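Local structure of TqaA (Penicillium aethiopicum, 5DLK) at residues R83-C88 with F159-C164; E134-L139 with H169-I174. The protein is probably a peptide-forming synthetase of the nonribosomal type, and the chain described here is its terminal condensation-like domain, linked to macrocyclization of the peptide product. All coordinates share one frame; numbering follows the deposited sequence.

Contact 1. Residues R83-C88 with F159-C164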
loop_
_atom_site.group_PDB
_atom_site.type_symbol
_atom_site.label_atom_id
_atom_site.label_comp_id
_atom_site.label_asym_id
_atom_site.label_seq_id
_atom_site.Cartn_x
_atom_site.Cartn_y
_atom_site.Cartn_z
ATOM N N ARG A 83 -10.046 -21.237 19.938
ATOM C CA ARG A 83 -9.587 -21.455 18.575
ATOM C C ARG A 83 -9.279 -20.120 17.898
ATOM O O ARG A 83 -8.324 -20.006 17.137
ATOM C CB ARG A 83 -10.629 -22.231 17.769
ATOM C CG ARG A 83 -10.139 -22.678 16.400
ATOM C CD ARG A 83 -10.263 -24.175 16.244
ATOM N NE ARG A 83 -11.641 -24.609 16.441
ATOM C CZ ARG A 83 -12.019 -25.880 16.520
ATOM N NH1 ARG A 83 -11.115 -26.844 16.425
ATOM N NH2 ARG A 83 -13.299 -26.185 16.702
ATOM N N LEU A 84 -10.103 -19.118 18.180
ATOM C CA LEU A 84 -9.853 -17.767 17.708
ATOM C C LEU A 84 -8.477 -17.288 18.179
ATOM O O LEU A 84 -7.674 -16.802 17.378
ATOM C CB LEU A 84 -10.954 -16.826 18.198
ATOM C CG LEU A 84 -11.339 -15.645 17.318
ATOM C CD1 LEU A 84 -11.745 -16.104 15.908
ATOM C CD2 LEU A 84 -12.462 -14.880 17.991
ATOM N N ARG A 85 -8.206 -17.446 19.474
ATOM C CA ARG A 85 -6.927 -17.050 20.057
ATOM C C ARG A 85 -5.732 -17.748 19.417
ATOM O O ARG A 85 -4.736 -17.106 19.092
ATOM C CB ARG A 85 -6.906 -17.333 21.564
ATOM C CG ARG A 85 -7.750 -16.405 22.397
ATOM C CD ARG A 85 -7.653 -16.758 23.882
ATOM N NE ARG A 85 -8.730 -16.102 24.603
ATOM C CZ ARG A 85 -9.840 -16.704 25.012
ATOM N NH1 ARG A 85 -10.002 -18.008 24.830
ATOM N NH2 ARG A 85 -10.772 -16.002 25.634
ATOM N N GLU A 86 -5.819 -19.065 19.258
ATOM C CA GLU A 86 -4.709 -19.830 18.699
ATOM C C GLU A 86 -4.503 -19.558 17.210
ATOM O O GLU A 86 -3.410 -19.764 16.678
ATOM C CB GLU A 86 -4.926 -21.326 18.913
ATOM C CG GLU A 86 -5.095 -21.718 20.365
ATOM C CD GLU A 86 -5.873 -23.013 20.536
ATOM O OE1 GLU A 86 -5.954 -23.799 19.564
ATOM O OE2 GLU A 86 -6.413 -23.239 21.642
ATOM N N THR A 87 -5.557 -19.116 16.538
ATOM C CA THR A 87 -5.459 -18.794 15.116
ATOM C C THR A 87 -4.585 -17.547 14.908
ATOM O O THR A 87 -3.789 -17.486 13.960
ATOM C CB THR A 87 -6.851 -18.592 14.500
ATOM O OG1 THR A 87 -7.603 -19.806 14.633
ATOM C CG2 THR A 87 -6.754 -18.216 13.021
ATOM N N CYS A 88 -4.714 -16.573 15.809
ATOM C CA CYS A 88 -3.822 -15.415 15.814
ATOM C C CYS A 88 -2.355 -15.855 15.909
ATOM O O CYS A 88 -1.486 -15.358 15.184
ATOM C CB CYS A 88 -4.163 -14.474 16.973
ATOM S SG CYS A 88 -5.843 -13.789 16.925
ATOM N N PHE A 159 -3.174 -8.153 18.285
ATOM C CA PHE A 159 -4.573 -8.553 18.205
ATOM C C PHE A 159 -5.326 -8.186 19.466
ATOM O O PHE A 159 -4.761 -8.216 20.561
ATOM C CB PHE A 159 -4.699 -10.069 17.995
ATOM C CG PHE A 159 -4.018 -10.580 16.764
ATOM C CD1 PHE A 159 -2.662 -10.839 16.761
ATOM C CD2 PHE A 159 -4.751 -10.812 15.614
ATOM C CE1 PHE A 159 -2.021 -11.326 15.606
ATOM C CE2 PHE A 159 -4.127 -11.294 14.452
ATOM C CZ PHE A 159 -2.762 -11.550 14.456
ATOM N N THR A 160 -6.595 -7.835 19.285
ATOM C CA THR A 160 -7.477 -7.461 20.394
ATOM C C THR A 160 -8.765 -8.249 20.242
ATOM O O THR A 160 -9.270 -8.421 19.144
ATOM C CB THR A 160 -7.786 -5.941 20.420
ATOM O OG1 THR A 160 -6.566 -5.192 20.506
ATOM C CG2 THR A 160 -8.648 -5.586 21.628
ATOM N N LEU A 161 -9.305 -8.726 21.359
ATOM C CA LEU A 161 -10.541 -9.492 21.342
ATOM C C LEU A 161 -11.453 -8.915 22.411
ATOM O O LEU A 161 -11.115 -8.968 23.593
ATOM C CB LEU A 161 -10.248 -10.970 21.613
ATOM C CG LEU A 161 -11.325 -12.006 21.336
ATOM C CD1 LEU A 161 -11.842 -11.833 19.922
ATOM C CD2 LEU A 161 -10.732 -13.397 21.518
ATOM N N VAL A 162 -12.568 -8.319 21.991
ATOM C CA VAL A 162 -13.459 -7.613 22.915
ATOM C C VAL A 162 -14.811 -8.317 22.937
ATOM O O VAL A 162 -15.474 -8.424 21.910
ATOM C CB VAL A 162 -13.617 -6.127 22.520
ATOM C CG1 VAL A 162 -14.545 -5.405 23.473
ATOM C CG2 VAL A 162 -12.257 -5.438 22.518
ATOM N N SER A 163 -15.220 -8.794 24.116
ATOM C CA SER A 163 -16.370 -9.691 24.222
ATOM C C SER A 163 -17.500 -9.151 25.096
ATOM O O SER A 163 -17.255 -8.555 26.138
ATOM C CB SER A 163 -15.936 -11.045 24.809
ATOM O OG SER A 163 -14.978 -11.677 23.989
ATOM N N CYS A 164 -18.732 -9.382 24.661
ATOM C CA CYS A 164 -19.891 -9.248 25.538
ATOM C C CYS A 164 -19.967 -10.474 26.446
ATOM O O CYS A 164 -19.530 -11.556 26.052
ATOM C CB CYS A 164 -21.179 -9.122 24.729
ATOM S SG CYS A 164 -21.273 -7.677 23.668
#
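Helix 81-94 lies on one face of the five-stranded sheet of the condensation domain, where its Leu84 and Cys88, one helical turn apart, meet Leu161 and Phe159, two residues apart on strand 158-163. The helix segment runs nearly antiparallel to the strand (170°), with the axes 10.2 Å apart. Cys88 points its CB at the middle of one face of the Phe159 ring, 3.8 Å from the centroid and 4° off the normal, a CH-pi contact. Its sulfur, anti to the carbonyl carbon (chi1 -61°), stays over the same face but off-centre, Cys88 SG lying 3.4 Å from Phe159 CD2 in a sulfur-aromatic contact. A small, polarisable cysteine suits this place because it can come so close to a ring. One turn back, Leu84 CD2 meets Leu161 CD1 at 3.7 Å, the two leucine side chains set aslant. The aliphatic part of Arg85 borders Leu161, while its guanidinium group turns to Glu123 and Asp82 in salt bridges. Cutting Phe159 back to an alanine is likely to leave Cys88 without its aromatic face and open a gap beneath the helix. Such helix-on-sheet packing is consistent with the alpha/beta fold of the CoA-dependent acyltransferase clan.

Contact 2. Residues E134-L139 with H169-I174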
loop_
_atom_site.group_PDB
_atom_site.type_symbol
_atom_site.label_atom_id
_atom_site.label_comp_id
_atom_site.label_asym_id
_atom_site.label_seq_id
_atom_site.Cartn_x
_atom_site.Cartn_y
_atom_site.Cartn_z
ATOM N N GLU A 134 -17.464 0.071 20.457
ATOM C CA GLU A 134 -17.220 1.359 21.099
ATOM C C GLU A 134 -16.016 1.301 22.036
ATOM O O GLU A 134 -15.297 2.292 22.199
ATOM C CB GLU A 134 -18.465 1.834 21.862
ATOM C CG GLU A 134 -19.618 2.238 20.930
ATOM C CD GLU A 134 -20.899 2.563 21.682
ATOM O OE1 GLU A 134 -20.813 2.871 22.893
ATOM O OE2 GLU A 134 -21.985 2.515 21.053
ATOM N N VAL A 135 -15.805 0.152 22.668
ATOM C CA VAL A 135 -14.600 -0.059 23.464
ATOM C C VAL A 135 -13.361 -0.035 22.552
ATOM O O VAL A 135 -12.354 0.591 22.876
ATOM C CB VAL A 135 -14.657 -1.397 24.223
ATOM C CG1 VAL A 135 -13.293 -1.743 24.841
ATOM C CG2 VAL A 135 -15.757 -1.337 25.291
ATOM N N CYS A 136 -13.447 -0.742 21.436
ATOM C CA CYS A 136 -12.349 -0.773 20.463
ATOM C C CYS A 136 -12.014 0.638 19.981
ATOM O O CYS A 136 -10.840 1.017 19.886
ATOM C CB CYS A 136 -12.704 -1.653 19.267
ATOM S SG CYS A 136 -12.812 -3.425 19.587
ATOM N N LYS A 137 -13.049 1.414 19.678
ATOM C CA LYS A 137 -12.844 2.779 19.200
ATOM C C LYS A 137 -12.213 3.637 20.286
ATOM O O LYS A 137 -11.333 4.432 20.009
ATOM C CB LYS A 137 -14.167 3.396 18.723
ATOM C CG LYS A 137 -14.026 4.728 17.986
ATOM C CD LYS A 137 -13.085 4.599 16.767
ATOM C CE LYS A 137 -13.501 5.533 15.621
ATOM N NZ LYS A 137 -13.600 6.960 16.048
ATOM N N ALA A 138 -12.631 3.465 21.542
ATOM C CA ALA A 138 -12.023 4.235 22.625
ATOM C C ALA A 138 -10.532 3.927 22.808
ATOM O O ALA A 138 -9.753 4.826 23.106
ATOM C CB ALA A 138 -12.776 3.985 23.963
ATOM N N LEU A 139 -10.146 2.659 22.674
ATOM C CA LEU A 139 -8.750 2.279 22.840
ATOM C C LEU A 139 -7.933 2.804 21.646
ATOM O O LEU A 139 -6.802 3.265 21.807
ATOM C CB LEU A 139 -8.605 0.753 22.955
ATOM C CG LEU A 139 -9.163 0.152 24.255
ATOM C CD1 LEU A 139 -9.116 -1.358 24.116
ATOM C CD2 LEU A 139 -8.333 0.634 25.432
ATOM N N HIS A 169 -21.283 -12.132 21.111
ATOM C CA HIS A 169 -21.066 -10.877 20.392
ATOM C C HIS A 169 -19.655 -10.426 20.744
ATOM O O HIS A 169 -19.373 -10.049 21.885
ATOM C CB HIS A 169 -22.101 -9.818 20.766
ATOM C CG HIS A 169 -21.904 -8.498 20.080
ATOM N ND1 HIS A 169 -22.786 -7.449 20.229
ATOM C CD2 HIS A 169 -20.926 -8.054 19.254
ATOM C CE1 HIS A 169 -22.360 -6.415 19.523
ATOM N NE2 HIS A 169 -21.232 -6.755 18.925
ATOM N N VAL A 170 -18.768 -10.484 19.758
ATOM C CA VAL A 170 -17.343 -10.327 19.992
ATOM C C VAL A 170 -16.745 -9.499 18.838
ATOM O O VAL A 170 -17.196 -9.627 17.712
ATOM C CB VAL A 170 -16.675 -11.716 20.092
ATOM C CG1 VAL A 170 -15.232 -11.677 19.707
ATOM C CG2 VAL A 170 -16.865 -12.319 21.491
ATOM N N VAL A 171 -15.781 -8.628 19.127
ATOM C CA VAL A 171 -15.033 -7.961 18.046
ATOM C C VAL A 171 -13.574 -8.384 18.118
ATOM O O VAL A 171 -12.945 -8.282 19.167
ATOM C CB VAL A 171 -15.138 -6.417 18.112
ATOM C CG1 VAL A 171 -14.269 -5.759 17.000
ATOM C CG2 VAL A 171 -16.588 -5.971 17.969
ATOM N N LEU A 172 -13.052 -8.873 16.994
ATOM C CA LEU A 172 -11.642 -9.206 16.876
ATOM C C LEU A 172 -10.987 -8.114 16.053
ATOM O O LEU A 172 -11.500 -7.798 14.987
ATOM C CB LEU A 172 -11.461 -10.556 16.194
ATOM C CG LEU A 172 -10.062 -10.903 15.682
ATOM C CD1 LEU A 172 -9.121 -11.188 16.830
ATOM C CD2 LEU A 172 -10.153 -12.079 14.730
ATOM N N THR A 173 -9.899 -7.516 16.543
ATOM C CA THR A 173 -9.171 -6.556 15.702
ATOM C C THR A 173 -7.717 -6.965 15.464
ATOM O O THR A 173 -7.059 -7.605 16.296
ATOM C CB THR A 173 -9.215 -5.119 16.282
ATOM O OG1 THR A 173 -8.213 -4.947 17.289
ATOM C CG2 THR A 173 -10.606 -4.811 16.873
ATOM N N ILE A 174 -7.235 -6.601 14.281
ATOM C CA ILE A 174 -5.873 -6.865 13.874
ATOM C C ILE A 174 -5.255 -5.521 13.524
ATOM O O ILE A 174 -5.720 -4.871 12.595
ATOM C CB ILE A 174 -5.838 -7.819 12.656
ATOM C CG1 ILE A 174 -6.837 -8.966 12.866
ATOM C CG2 ILE A 174 -4.421 -8.302 12.370
ATOM C CD1 ILE A 174 -7.052 -9.861 11.646
#
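Cys136 has its sulfur anti to the carbonyl carbon (chi1 -69°), which sends SG from the helix toward the strand, and Val171 answers with CG1 anti to its backbone N (chi1 177°). Cys136 SG therefore comes to 3.8 Å from Val171 CG1. Its second neighbour is Thr173 CG2, likewise 3.8 Å from Cys136 SG, so one sulfur settles into the notch between two methyl groups of alternate strand residues. Val171 and Thr173 share the same face of the strand, and their methyls are only 3.8 Å apart, Val171 CG1 to Thr173 CG2, which makes the three groups a compact triangle. The contact is small, and a slim residue fits the helix position: the CA atoms of Cys136 and Val171 stand 8.0 Å apart, a gap that the short cysteine side chain and the valine fill together. Beta-branched residues likewise suit the extended strand. On the solvent side of the helix, Lys137 pairs with Asp141 in a salt bridge. Nearby, Cys136 also touches Val162 of strand 158-163, Val171 meets Pro132 and Met133 at the start of helix 132-144, and Thr173 packs against Thr160 on one neighbouring strand and against Ser69 and Asn71 of strand 67-75 on the other.

In the fold
From the N terminus the chain passes helix 81-94, then helix 132-144, then the paired strands 158-163 and 169-177. Contact 1 closes a loop of 70 intervening residues and contact 2 one of 29; because helix 134-139 falls inside the first loop and strand 169-174 beyond it, the two loops cross rather than nest. The strands are antiparallel neighbours in one sheet, joined by probable backbone bonds such as Val162 O to Val171 N at 2.8 Å. Leu161 faces helix 81-94 and Val162 faces helix 132-144, so the contacts, with centres about 11 Å apart, attach a helix to each face of this sheet.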